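Local coordinates for protein sphingomyelinase C (Streptomyces griseocarneus, PDB 7CNE) that is a bacterial enzyme of the endonuclease/exonuclease/phosphatase family with the two-sheet DNase I-like fold, at residues R143-T149 against E187-G193; F171-D175 against M207-D212; G211-A216 against L250-G254; R219-P223 against R243-Y248. All coordinates share one frame; numbering follows the deposited sequence.

How the contacts relate
Strand pairing, helix packing, a loop against a strand and a link between sheets appear here as one connected body. Contact 1 pairs strands 142-150 and 188-192, and contact 2 lies against it through Leu191 CD1 and Ile174 CD1, 4.1 Å apart. Contacts 2 and 3, centres about 9 Å apart, share Gly211 and Asp212 and are joined by the salt bridge Asp175 OD1 to Arg252 NH2, 2.8 Å. Strand 247-251, next to 188-192 in the sheet, serves contacts 3 and 4. Contact 4, its centre about 19 Å from that of contact 1, ties strand 218-221 of the other sheet to the start of strand 247-251; there the Leu246 side chain is about 4 Å from a bound succinic acid.

Contact 1. Residues R143-T149 against E187-G193; sequences RVHVVGT and EQVMLAG
From His145 beside Val189 to Thr149 beside Gly193, two strands run in the same direction, their axes 4.7 Å apart at the closest and 19° from parallel. His145 and Val147 each use both backbone groups in the ladder: His145 N gives its hydrogen to Gln188 O at 2.8 Å while His145 O receives Met190 N, and Val147 repeats the pattern with Met190 O and Ala192 N. Thr149 N closes the series on Ala192 O with a longer, more bent bond of 3.0 Å. Beyond His145 a water continues it, joining Arg143 O to Gln188 N. Gly193, lacking a side chain, brings its CA to 3.2 Å from Thr149 O.

This pairing belongs to a beta-alpha-beta unit in one of the two sheets of the DNase I-like fold. Helix 162-180 makes the connection and covers the face bearing Val147, Val189 and Leu191, through Leu178 and Ile174.

On that same face the imidazole of His145 turns its edge to Glu187: NE2 donates to OE2 at 2.8 Å, nearly straight at 170°, and meets the carboxylate on its anti side. The other ring nitrogen, ND1, is held by Tyr134 OH; with both nitrogens bonded, the rotation of the imidazole is fixed. Glu187 OE2 also accepts from a water bound to Arg143 NH1. Farther along, Leu191 CD1 lies 3.7 Å from Val147 CG1 and 4.0 Å from Thr149 CG2. On the opposite face Met190, bent at its last torsion (chi3 -84°), swings CE to within 3.6 Å of Val144 CG1.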
loop_
_atom_site.group_PDB
_atom_site.type_symbol
_atom_site.label_atom_id
_atom_site.label_comp_id
_atom_site.label_asym_id
_atom_site.label_seq_id
_atom_site.Cartn_x
_atom_site.Cartn_y
_atom_site.Cartn_z
ATOM N N ARG A 143 -19.679 5.026 9.274
ATOM C CA ARG A 143 -18.261 4.750 9.417
ATOM C C ARG A 143 -17.798 3.805 8.325
ATOM O O ARG A 143 -18.542 2.915 7.900
ATOM C CB ARG A 143 -17.951 4.150 10.790
ATOM C CG ARG A 143 -18.187 5.111 11.932
ATOM C CD ARG A 143 -18.102 4.384 13.260
ATOM N NE ARG A 143 -17.973 5.318 14.372
ATOM C CZ ARG A 143 -17.630 4.959 15.606
ATOM N NH1 ARG A 143 -17.376 3.685 15.875
ATOM N NH2 ARG A 143 -17.540 5.873 16.566
ATOM N N VAL A 144 -16.565 4.012 7.872
ATOM C CA VAL A 144 -15.903 3.144 6.906
ATOM C C VAL A 144 -14.539 2.786 7.482
ATOM O O VAL A 144 -13.812 3.668 7.955
ATOM C CB VAL A 144 -15.758 3.833 5.534
ATOM C CG1 VAL A 144 -14.886 3.009 4.605
ATOM C CG2 VAL A 144 -17.142 4.080 4.920
ATOM N N HIS A 145 -14.195 1.501 7.452
ATOM C CA HIS A 145 -12.958 1.007 8.040
ATOM C C HIS A 145 -11.985 0.651 6.928
ATOM O O HIS A 145 -12.359 -0.027 5.963
ATOM C CB HIS A 145 -13.221 -0.212 8.936
ATOM C CG HIS A 145 -14.284 0.017 9.962
ATOM N ND1 HIS A 145 -14.010 0.107 11.311
ATOM C CD2 HIS A 145 -15.619 0.209 9.833
ATOM C CE1 HIS A 145 -15.130 0.335 11.970
ATOM N NE2 HIS A 145 -16.121 0.405 11.096
ATOM N N VAL A 146 -10.740 1.103 7.062
ATOM C CA VAL A 146 -9.706 0.830 6.071
ATOM C C VAL A 146 -8.485 0.291 6.790
ATOM O O VAL A 146 -8.042 0.878 7.781
ATOM C CB VAL A 146 -9.337 2.086 5.257
ATOM C CG1 VAL A 146 -8.234 1.760 4.250
ATOM C CG2 VAL A 146 -10.552 2.631 4.539
ATOM N N VAL A 147 -7.948 -0.825 6.298
ATOM C CA VAL A 147 -6.618 -1.299 6.673
ATOM C C VAL A 147 -5.704 -1.056 5.482
ATOM O O VAL A 147 -5.987 -1.517 4.371
ATOM C CB VAL A 147 -6.614 -2.786 7.065
ATOM C CG1 VAL A 147 -5.169 -3.261 7.376
ATOM C CG2 VAL A 147 -7.554 -3.042 8.250
ATOM N N GLY A 148 -4.616 -0.332 5.702
ATOM C CA GLY A 148 -3.621 -0.083 4.668
ATOM C C GLY A 148 -2.354 -0.827 5.042
ATOM O O GLY A 148 -1.948 -0.814 6.204
ATOM N N THR A 149 -1.731 -1.483 4.068
ATOM C CA THR A 149 -0.579 -2.300 4.422
ATOM C C THR A 149 0.325 -2.513 3.216
ATOM O O THR A 149 0.028 -2.109 2.085
ATOM C CB THR A 149 -1.012 -3.652 5.017
ATOM O OG1 THR A 149 0.106 -4.274 5.666
ATOM C CG2 THR A 149 -1.536 -4.588 3.930
ATOM N N GLU A 187 -21.258 -1.808 8.304
ATOM C CA GLU A 187 -20.174 -0.869 8.041
ATOM C C GLU A 187 -19.118 -1.521 7.156
ATOM O O GLU A 187 -18.752 -2.684 7.367
ATOM C CB GLU A 187 -19.557 -0.388 9.362
ATOM C CG GLU A 187 -20.555 0.415 10.185
ATOM C CD GLU A 187 -20.020 0.882 11.528
ATOM O OE1 GLU A 187 -20.803 1.541 12.238
ATOM O OE2 GLU A 187 -18.843 0.604 11.876
ATOM N N GLN A 188 -18.643 -0.771 6.157
ATOM C CA GLN A 188 -17.667 -1.290 5.200
ATOM C C GLN A 188 -16.296 -1.464 5.837
ATOM O O GLN A 188 -15.855 -0.639 6.643
ATOM C CB GLN A 188 -17.496 -0.349 4.011
ATOM C CG GLN A 188 -18.649 -0.197 3.096
ATOM C CD GLN A 188 -18.393 0.933 2.127
ATOM O OE1 GLN A 188 -17.586 0.804 1.203
ATOM N NE2 GLN A 188 -19.035 2.062 2.365
ATOM N N VAL A 189 -15.597 -2.514 5.420
ATOM C CA VAL A 189 -14.234 -2.795 5.860
ATOM C C VAL A 189 -13.427 -3.162 4.622
ATOM O O VAL A 189 -13.692 -4.188 3.993
ATOM C CB VAL A 189 -14.159 -3.924 6.892
ATOM C CG1 VAL A 189 -12.716 -4.023 7.416
ATOM C CG2 VAL A 189 -15.170 -3.696 8.023
ATOM N N MET A 190 -12.456 -2.324 4.267
ATOM C CA MET A 190 -11.613 -2.541 3.100
ATOM C C MET A 190 -10.165 -2.777 3.517
ATOM O O MET A 190 -9.664 -2.149 4.455
ATOM C CB MET A 190 -11.669 -1.345 2.145
ATOM C CG MET A 190 -12.981 -1.216 1.389
ATOM S SD MET A 190 -13.018 0.286 0.375
ATOM C CE MET A 190 -13.533 1.492 1.600
ATOM N N LEU A 191 -9.494 -3.681 2.809
ATOM C CA LEU A 191 -8.051 -3.878 2.925
ATOM C C LEU A 191 -7.414 -3.343 1.650
ATOM O O LEU A 191 -7.792 -3.758 0.550
ATOM C CB LEU A 191 -7.709 -5.356 3.122
ATOM C CG LEU A 191 -6.217 -5.724 3.032
ATOM C CD1 LEU A 191 -5.447 -5.137 4.206
ATOM C CD2 LEU A 191 -6.047 -7.221 2.995
ATOM N N ALA A 192 -6.471 -2.413 1.792
ATOM C CA ALA A 192 -5.853 -1.768 0.640
ATOM C C ALA A 192 -4.346 -1.849 0.797
ATOM O O ALA A 192 -3.820 -1.520 1.863
ATOM C CB ALA A 192 -6.294 -0.301 0.519
ATOM N N GLY A 193 -3.650 -2.286 -0.241
ATOM C CA GLY A 193 -2.208 -2.274 -0.138
ATOM C C GLY A 193 -1.525 -3.028 -1.254
ATOM O O GLY A 193 -2.158 -3.606 -2.147
HETATM O O HOH W 1 -19.818 1.777 5.739
HETATM O O HOH W 2 -17.742 1.043 14.451
#

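Contact 2. Residues F171-D175 against M207-D212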
loop_
_atom_site.group_PDB
_atom_site.type_symbol
_atom_site.label_atom_id
_atom_site.label_comp_id
_atom_site.label_asym_id
_atom_site.label_seq_id
_atom_site.Cartn_x
_atom_site.Cartn_y
_atom_site.Cartn_z
ATOM N N PHE A 171 -1.900 -11.873 6.636
ATOM C CA PHE A 171 -3.312 -11.691 6.303
ATOM C C PHE A 171 -4.208 -12.199 7.429
ATOM O O PHE A 171 -5.231 -11.579 7.750
ATOM C CB PHE A 171 -3.655 -12.410 4.991
ATOM C CG PHE A 171 -2.859 -11.942 3.796
ATOM C CD1 PHE A 171 -2.616 -10.588 3.584
ATOM C CD2 PHE A 171 -2.366 -12.869 2.869
ATOM C CE1 PHE A 171 -1.882 -10.150 2.457
ATOM C CE2 PHE A 171 -1.634 -12.449 1.746
ATOM C CZ PHE A 171 -1.388 -11.078 1.547
ATOM N N ARG A 172 -3.841 -13.328 8.053
ATOM C CA ARG A 172 -4.662 -13.828 9.162
ATOM C C ARG A 172 -4.533 -12.947 10.403
ATOM O O ARG A 172 -5.494 -12.823 11.175
ATOM C CB ARG A 172 -4.306 -15.282 9.483
ATOM C CG ARG A 172 -4.771 -16.248 8.393
ATOM C CD ARG A 172 -4.688 -17.718 8.813
ATOM N NE ARG A 172 -4.678 -18.586 7.643
ATOM C CZ ARG A 172 -4.398 -19.885 7.660
ATOM N NH1 ARG A 172 -4.088 -20.500 8.804
ATOM N NH2 ARG A 172 -4.420 -20.565 6.518
ATOM N N GLN A 173 -3.377 -12.317 10.609
ATOM C CA GLN A 173 -3.255 -11.376 11.717
ATOM C C GLN A 173 -4.185 -10.183 11.526
ATOM O O GLN A 173 -4.802 -9.702 12.486
ATOM C CB GLN A 173 -1.804 -10.903 11.866
ATOM C CG GLN A 173 -1.608 -9.995 13.102
ATOM C CD GLN A 173 -0.218 -9.362 13.203
ATOM O OE1 GLN A 173 0.713 -9.744 12.494
ATOM N NE2 GLN A 173 -0.079 -8.395 14.100
ATOM N N ILE A 174 -4.286 -9.688 10.289
ATOM C CA ILE A 174 -5.211 -8.603 9.974
ATOM C C ILE A 174 -6.644 -9.060 10.210
ATOM O O ILE A 174 -7.447 -8.361 10.842
ATOM C CB ILE A 174 -4.997 -8.132 8.523
ATOM C CG1 ILE A 174 -3.673 -7.374 8.395
ATOM C CG2 ILE A 174 -6.193 -7.274 8.020
ATOM C CD1 ILE A 174 -3.203 -7.233 6.972
ATOM N N ASP A 175 -6.980 -10.252 9.710
ATOM C CA ASP A 175 -8.307 -10.823 9.928
ATOM C C ASP A 175 -8.632 -10.926 11.416
ATOM O O ASP A 175 -9.735 -10.565 11.853
ATOM C CB ASP A 175 -8.392 -12.197 9.251
ATOM C CG ASP A 175 -9.670 -12.953 9.600
ATOM O OD1 ASP A 175 -10.781 -12.425 9.362
ATOM O OD2 ASP A 175 -9.549 -14.081 10.124
ATOM N N MET A 207 -4.908 -15.885 -0.453
ATOM C CA MET A 207 -4.985 -14.544 0.130
ATOM C C MET A 207 -6.425 -14.182 0.495
ATOM O O MET A 207 -6.698 -13.730 1.615
ATOM C CB MET A 207 -4.394 -13.520 -0.843
ATOM C CG MET A 207 -4.557 -12.074 -0.399
ATOM S SD MET A 207 -4.080 -10.953 -1.715
ATOM C CE MET A 207 -5.578 -10.993 -2.729
ATOM N N LEU A 208 -7.363 -14.386 -0.440
ATOM C CA LEU A 208 -8.775 -14.119 -0.168
ATOM C C LEU A 208 -9.254 -14.871 1.070
ATOM O O LEU A 208 -9.955 -14.315 1.919
ATOM C CB LEU A 208 -9.629 -14.508 -1.376
ATOM C CG LEU A 208 -9.439 -13.758 -2.700
ATOM C CD1 LEU A 208 -10.394 -14.332 -3.715
ATOM C CD2 LEU A 208 -9.667 -12.247 -2.507
ATOM N N ALA A 209 -8.898 -16.151 1.173
ATOM C CA ALA A 209 -9.347 -16.953 2.309
ATOM C C ALA A 209 -8.671 -16.514 3.603
ATOM O O ALA A 209 -9.317 -16.452 4.654
ATOM C CB ALA A 209 -9.084 -18.436 2.035
ATOM N N ASP A 210 -7.372 -16.195 3.543
ATOM C CA ASP A 210 -6.644 -15.795 4.748
ATOM C C ASP A 210 -7.128 -14.453 5.288
ATOM O O ASP A 210 -7.275 -14.286 6.505
ATOM C CB ASP A 210 -5.145 -15.740 4.457
ATOM C CG ASP A 210 -4.514 -17.132 4.337
ATOM O OD1 ASP A 210 -5.057 -18.089 4.935
ATOM O OD2 ASP A 210 -3.484 -17.258 3.638
ATOM N N GLY A 211 -7.365 -13.476 4.408
ATOM C CA GLY A 211 -7.892 -12.189 4.826
ATOM C C GLY A 211 -9.392 -12.125 4.988
ATOM O O GLY A 211 -9.913 -11.087 5.416
ATOM N N ASP A 212 -10.095 -13.217 4.673
ATOM C CA ASP A 212 -11.562 -13.247 4.630
ATOM C C ASP A 212 -12.107 -12.126 3.739
ATOM O O ASP A 212 -12.996 -11.357 4.119
ATOM C CB ASP A 212 -12.160 -13.189 6.036
ATOM C CG ASP A 212 -13.607 -13.706 6.082
ATOM O OD1 ASP A 212 -14.069 -14.281 5.072
ATOM O OD2 ASP A 212 -14.280 -13.527 7.125
HETATM O O HOH W 3 -12.946 -13.870 9.423
#
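Arg172 reaches across to Asp210 side-on, and two of its nitrogens, NE and NH2, converge on a single oxygen. Arg172 NE lies 2.8 Å from Asp210 OD1 and Arg172 NH2 3.0 Å from the same atom, which sits in the guanidinium plane. The carboxylate does not share that plane: the two groups are turned 62° apart, and both nitrogens approach from one face of it, NE from well above the plane and NH2 closer to it on the syn side. Asp210 OD2 is taken by Ser168 OG, about one turn earlier on helix 162-180.

Phe171 presents a face to Met207. Met207 CG stands over the ring, offset toward the rim, a CH-pi contact, 3.6 Å from Phe171 CE2; the sulfur lies obliquely to the same ring in a Met-aromatic contact. Met207 CG is anti to its backbone N (chi1 174°), which lays the chain across the ring, while Asp210 CB comes to the ring's edge and also touches Phe171 CB at 3.7 Å. Val197 lies against both Phe171 and Met207.

The segment axes approach to 8.4 Å at an angle of 34°, with Gly211 set close beside Phe171. Asp212, at positive phi, is the C-prime residue of the Schellman motif ending helix 203-211.

There Asp212 OD2 comes to 4.3 Å from Asp175 OD1 of the neighbouring helix. Asp212 OD1 is taken by Asn253 ND2, and Arg252 forms a salt bridge with Asp175, so the like charges are probably eased by a water that donates to each of them and by the nearby guanidinium.

Contact 3. Residues G211-A216 against L250-G254; sequences GDLAPA and LHRNG
Asn253 meets Asp212 with its CB and amide nitrogen and Ala214 with its amide oxygen. Its CB starts 3.4 Å from Asp212 OD1; CG, anti to its own carbonyl carbon (chi1 -74°), comes 3.6 Å from that oxygen, and the amide plane stands 65° from the carboxylate. Asn253 ND2 donates to Asp212 OD1 at 2.9 Å, fairly straight (166°), with the acceptor in the amide plane but the donor above the carboxylate. Asn253 OD1 rests 3.4 Å from Ala214 CB.

The backbone repeats the grip: Asn253 N bonds to Asp212 O at 2.9 Å, and Ala214 N to His251 O at 2.9 Å, making a single bridge of Leu213 with Arg252. This fastens the connection from helix 203-211 to strand 218-221 onto outermost strand 247-251 and the residues after it. Leu250 CD2 packs 3.5 Å from Ala216 N; Leu250 and Leu213 cross at about a right angle, their CD1 atoms 4.1 Å apart.

Waters link Gly211 O to Arg252 NH1, Asp212 OD2 to Asn253 O and Ala214 O to His251 N. Asp212 thus offers one carboxylate oxygen to the amide and the other to water, while Arg252, salt-bridged to Asp175, probably adds a longer-range attraction.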
loop_
_atom_site.group_PDB
_atom_site.type_symbol
_atom_site.label_atom_id
_atom_site.label_comp_id
_atom_site.label_asym_id
_atom_site.label_seq_id
_atom_site.Cartn_x
_atom_site.Cartn_y
_atom_site.Cartn_z
ATOM N N GLY A 211 -7.365 -13.476 4.408
ATOM C CA GLY A 211 -7.892 -12.189 4.826
ATOM C C GLY A 211 -9.392 -12.125 4.988
ATOM O O GLY A 211 -9.913 -11.087 5.416
ATOM N N ASP A 212 -10.095 -13.217 4.673
ATOM C CA ASP A 212 -11.562 -13.247 4.630
ATOM C C ASP A 212 -12.107 -12.126 3.739
ATOM O O ASP A 212 -12.996 -11.357 4.119
ATOM C CB ASP A 212 -12.160 -13.189 6.036
ATOM C CG ASP A 212 -13.607 -13.706 6.082
ATOM O OD1 ASP A 212 -14.069 -14.281 5.072
ATOM O OD2 ASP A 212 -14.280 -13.527 7.125
ATOM N N LEU A 213 -11.570 -12.059 2.521
ATOM C CA LEU A 213 -11.811 -10.966 1.589
ATOM C C LEU A 213 -12.736 -11.412 0.467
ATOM O O LEU A 213 -12.606 -12.525 -0.044
ATOM C CB LEU A 213 -10.491 -10.476 0.983
ATOM C CG LEU A 213 -9.396 -10.114 1.989
ATOM C CD1 LEU A 213 -8.048 -10.041 1.298
ATOM C CD2 LEU A 213 -9.755 -8.793 2.667
ATOM N N ALA A 214 -13.661 -10.534 0.074
ATOM C CA ALA A 214 -14.436 -10.757 -1.148
ATOM C C ALA A 214 -13.622 -10.320 -2.363
ATOM O O ALA A 214 -13.000 -9.255 -2.332
ATOM C CB ALA A 214 -15.753 -9.992 -1.098
ATOM N N PRO A 215 -13.568 -11.115 -3.428
ATOM C CA PRO A 215 -12.905 -10.639 -4.644
ATOM C C PRO A 215 -13.657 -9.444 -5.197
ATOM O O PRO A 215 -14.860 -9.285 -4.968
ATOM C CB PRO A 215 -12.980 -11.840 -5.597
ATOM C CG PRO A 215 -14.161 -12.614 -5.121
ATOM C CD PRO A 215 -14.188 -12.438 -3.619
ATOM N N ALA A 216 -12.927 -8.570 -5.880
ATOM C CA ALA A 216 -13.594 -7.514 -6.621
ATOM C C ALA A 216 -14.494 -8.149 -7.672
ATOM O O ALA A 216 -14.226 -9.248 -8.164
ATOM C CB ALA A 216 -12.570 -6.581 -7.277
ATOM N N LEU A 250 -9.799 -4.520 -1.394
ATOM C CA LEU A 250 -10.804 -5.580 -1.325
ATOM C C LEU A 250 -11.635 -5.450 -0.056
ATOM O O LEU A 250 -11.095 -5.229 1.034
ATOM C CB LEU A 250 -10.149 -6.972 -1.377
ATOM C CG LEU A 250 -9.376 -7.299 -2.660
ATOM C CD1 LEU A 250 -8.573 -8.617 -2.536
ATOM C CD2 LEU A 250 -10.320 -7.348 -3.858
ATOM N N HIS A 251 -12.947 -5.609 -0.205
ATOM C CA HIS A 251 -13.870 -5.582 0.918
ATOM C C HIS A 251 -13.809 -6.886 1.711
ATOM O O HIS A 251 -13.334 -7.923 1.234
ATOM C CB HIS A 251 -15.294 -5.333 0.429
ATOM C CG HIS A 251 -15.516 -3.933 -0.037
ATOM N ND1 HIS A 251 -15.908 -2.923 0.815
ATOM C CD2 HIS A 251 -15.365 -3.363 -1.255
ATOM C CE1 HIS A 251 -16.009 -1.795 0.137
ATOM N NE2 HIS A 251 -15.683 -2.033 -1.120
ATOM N N ARG A 252 -14.310 -6.815 2.941
ATOM C CA ARG A 252 -14.337 -7.945 3.864
ATOM C C ARG A 252 -15.645 -8.716 3.730
ATOM O O ARG A 252 -16.722 -8.118 3.647
ATOM C CB ARG A 252 -14.182 -7.436 5.299
ATOM C CG ARG A 252 -14.120 -8.508 6.362
ATOM C CD ARG A 252 -13.493 -7.925 7.627
ATOM N NE ARG A 252 -13.511 -8.849 8.753
ATOM C CZ ARG A 252 -12.560 -9.738 9.022
ATOM N NH1 ARG A 252 -11.492 -9.846 8.239
ATOM N NH2 ARG A 252 -12.685 -10.526 10.082
ATOM N N ASN A 253 -15.551 -10.047 3.722
ATOM C CA ASN A 253 -16.760 -10.861 3.654
ATOM C C ASN A 253 -17.695 -10.546 4.818
ATOM O O ASN A 253 -17.255 -10.304 5.944
ATOM C CB ASN A 253 -16.412 -12.349 3.657
ATOM C CG ASN A 253 -15.843 -12.812 2.331
ATOM O OD1 ASN A 253 -16.283 -12.365 1.267
ATOM N ND2 ASN A 253 -14.864 -13.720 2.385
ATOM N N GLY A 254 -18.996 -10.547 4.535
ATOM C CA GLY A 254 -19.992 -10.315 5.558
ATOM C C GLY A 254 -20.259 -8.862 5.888
ATOM O O GLY A 254 -21.071 -8.589 6.777
HETATM O O HOH W 4 -10.874 -8.341 5.915
HETATM O O HOH W 5 -16.172 -11.826 7.982
HETATM O O HOH W 6 -13.847 -6.509 -2.769
#

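Contact 4. Residues R219-P223 against R243-Y248; sequences RAGHP and REDLDY
Arg219 and Asp245 reach for each other with outstretched side chains: in Arg219 CG stands opposite the backbone N (chi1 -170°) and the chain stays extended to NE, where chi4 of 85° sets the guanidinium edge facing Asp245 and Asp247 O, while Asp245 takes the same first torsion from the other direction. The result is a side-on, two-nitrogen salt bridge. Arg219 NE lies 2.6 Å from Asp245 OD2, met on the syn side with some tilt, and Arg219 NH2 lies 2.8 Å from Asp245 OD1, a nearly straight bond (171°) coming from above the carboxylate plane. The group's outer end takes a backbone oxygen end-on: Arg219 NH1 is 2.9 Å and Arg219 NH2 2.8 Å from Asp247 O, near the guanidinium plane. Four bonds thus fix the rotation of the group.

In the DNase I-like fold two sheets pack face to face, and here Arg219, on outermost strand 218-221 of one, reaches the start of strand 247-251, outermost in the other. Ser199 OG and Ser225 N give Asp245 further partners, one at each carboxylate oxygen.

Tyr248 covers part of one guanidinium face, its CE2 3.8 Å from Arg219 NH1, with its plane inclined to that of the guanidinium and its hydroxyl held by Val197 O. Pro223 O is 3.1 Å from Asp245 CG, an acceptor beside a carboxylate, whose charge is probably offset by Arg219. Toward the 243 end, His222 NE2 and Arg243 NH2 are 4.0 Å apart and do not bond; both instead meet Asp227 OD2, and Arg243 also salt-bridges Glu230.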
loop_
_atom_site.group_PDB
_atom_site.type_symbol
_atom_site.label_atom_id
_atom_site.label_comp_id
_atom_site.label_asym_id
_atom_site.label_seq_id
_atom_site.Cartn_x
_atom_site.Cartn_y
_atom_site.Cartn_z
ATOM N N ARG A 219 -11.538 -6.898 -12.053
ATOM C CA ARG A 219 -10.202 -6.324 -12.003
ATOM C C ARG A 219 -9.860 -5.907 -13.427
ATOM O O ARG A 219 -9.706 -6.759 -14.313
ATOM C CB ARG A 219 -9.185 -7.313 -11.426
ATOM C CG ARG A 219 -7.822 -6.660 -11.122
ATOM C CD ARG A 219 -6.845 -7.606 -10.392
ATOM N NE ARG A 219 -5.535 -6.968 -10.269
ATOM C CZ ARG A 219 -5.190 -6.138 -9.285
ATOM N NH1 ARG A 219 -6.048 -5.862 -8.308
ATOM N NH2 ARG A 219 -3.972 -5.594 -9.276
ATOM N N ALA A 220 -9.742 -4.606 -13.639
ATOM C CA ALA A 220 -9.743 -3.996 -14.956
ATOM C C ALA A 220 -8.422 -3.286 -15.219
ATOM O O ALA A 220 -7.547 -3.200 -14.347
ATOM C CB ALA A 220 -10.921 -3.023 -15.081
ATOM N N GLY A 221 -8.288 -2.758 -16.436
ATOM C CA GLY A 221 -7.101 -2.000 -16.783
ATOM C C GLY A 221 -5.929 -2.906 -17.131
ATOM O O GLY A 221 -6.096 -4.031 -17.606
ATOM N N HIS A 222 -4.725 -2.401 -16.880
ATOM C CA HIS A 222 -3.522 -3.120 -17.268
ATOM C C HIS A 222 -3.431 -4.435 -16.495
ATOM O O HIS A 222 -3.832 -4.496 -15.322
ATOM C CB HIS A 222 -2.292 -2.248 -17.015
ATOM C CG HIS A 222 -1.040 -2.776 -17.637
ATOM N ND1 HIS A 222 -0.838 -2.797 -19.002
ATOM C CD2 HIS A 222 0.084 -3.292 -17.082
ATOM C CE1 HIS A 222 0.355 -3.307 -19.260
ATOM N NE2 HIS A 222 0.934 -3.616 -18.114
ATOM N N PRO A 223 -2.958 -5.518 -17.126
ATOM C CA PRO A 223 -2.934 -6.816 -16.435
ATOM C C PRO A 223 -1.964 -6.896 -15.263
ATOM O O PRO A 223 -2.162 -7.758 -14.402
ATOM C CB PRO A 223 -2.530 -7.803 -17.544
ATOM C CG PRO A 223 -1.901 -6.950 -18.603
ATOM C CD PRO A 223 -2.649 -5.660 -18.557
ATOM N N ARG A 243 6.453 -10.610 -14.955
ATOM C CA ARG A 243 5.479 -9.586 -14.612
ATOM C C ARG A 243 4.441 -10.171 -13.663
ATOM O O ARG A 243 3.982 -11.299 -13.851
ATOM C CB ARG A 243 4.815 -9.064 -15.889
ATOM C CG ARG A 243 5.820 -8.868 -17.023
ATOM C CD ARG A 243 5.158 -8.959 -18.372
ATOM N NE ARG A 243 4.361 -7.777 -18.652
ATOM C CZ ARG A 243 3.980 -7.408 -19.869
ATOM N NH1 ARG A 243 4.328 -8.145 -20.920
ATOM N NH2 ARG A 243 3.241 -6.314 -20.029
ATOM N N GLU A 244 4.086 -9.419 -12.614
ATOM C CA GLU A 244 3.034 -9.860 -11.708
ATOM C C GLU A 244 2.128 -8.689 -11.340
ATOM O O GLU A 244 2.287 -7.560 -11.815
ATOM C CB GLU A 244 3.587 -10.563 -10.455
ATOM C CG GLU A 244 4.861 -11.362 -10.684
ATOM C CD GLU A 244 5.321 -12.157 -9.467
ATOM O OE1 GLU A 244 5.077 -11.738 -8.321
ATOM O OE2 GLU A 244 5.920 -13.233 -9.679
ATOM N N ASP A 245 1.148 -8.985 -10.495
ATOM C CA ASP A 245 -0.026 -8.132 -10.324
ATOM C C ASP A 245 -0.395 -8.187 -8.846
ATOM O O ASP A 245 -1.094 -9.113 -8.419
ATOM C CB ASP A 245 -1.161 -8.630 -11.212
ATOM C CG ASP A 245 -2.313 -7.680 -11.269
ATOM O OD1 ASP A 245 -2.076 -6.451 -11.193
ATOM O OD2 ASP A 245 -3.464 -8.166 -11.380
ATOM N N LEU A 246 0.050 -7.178 -8.080
ATOM C CA LEU A 246 0.240 -7.322 -6.641
ATOM C C LEU A 246 -0.614 -6.425 -5.752
ATOM O O LEU A 246 -0.579 -6.608 -4.526
ATOM C CB LEU A 246 1.718 -7.067 -6.284
ATOM C CG LEU A 246 2.760 -7.880 -7.058
ATOM C CD1 LEU A 246 4.190 -7.495 -6.642
ATOM C CD2 LEU A 246 2.489 -9.341 -6.805
ATOM N N ASP A 247 -1.363 -5.470 -6.305
ATOM C CA ASP A 247 -1.931 -4.363 -5.537
ATOM C C ASP A 247 -3.457 -4.407 -5.592
ATOM O O ASP A 247 -4.034 -4.586 -6.666
ATOM C CB ASP A 247 -1.387 -3.033 -6.080
ATOM C CG ASP A 247 0.149 -2.963 -6.031
ATOM O OD1 ASP A 247 0.702 -2.807 -4.918
ATOM O OD2 ASP A 247 0.811 -3.071 -7.095
ATOM N N TYR A 248 -4.110 -4.243 -4.433
ATOM C CA TYR A 248 -5.530 -4.550 -4.287
ATOM C C TYR A 248 -6.219 -3.578 -3.337
ATOM O O TYR A 248 -5.596 -3.023 -2.431
ATOM C CB TYR A 248 -5.752 -5.960 -3.718
ATOM C CG TYR A 248 -5.111 -7.094 -4.491
ATOM C CD1 TYR A 248 -3.805 -7.502 -4.216
ATOM C CD2 TYR A 248 -5.832 -7.790 -5.464
ATOM C CE1 TYR A 248 -3.224 -8.562 -4.902
ATOM C CE2 TYR A 248 -5.260 -8.857 -6.156
ATOM C CZ TYR A 248 -3.951 -9.236 -5.864
ATOM O OH TYR A 248 -3.355 -10.277 -6.550
#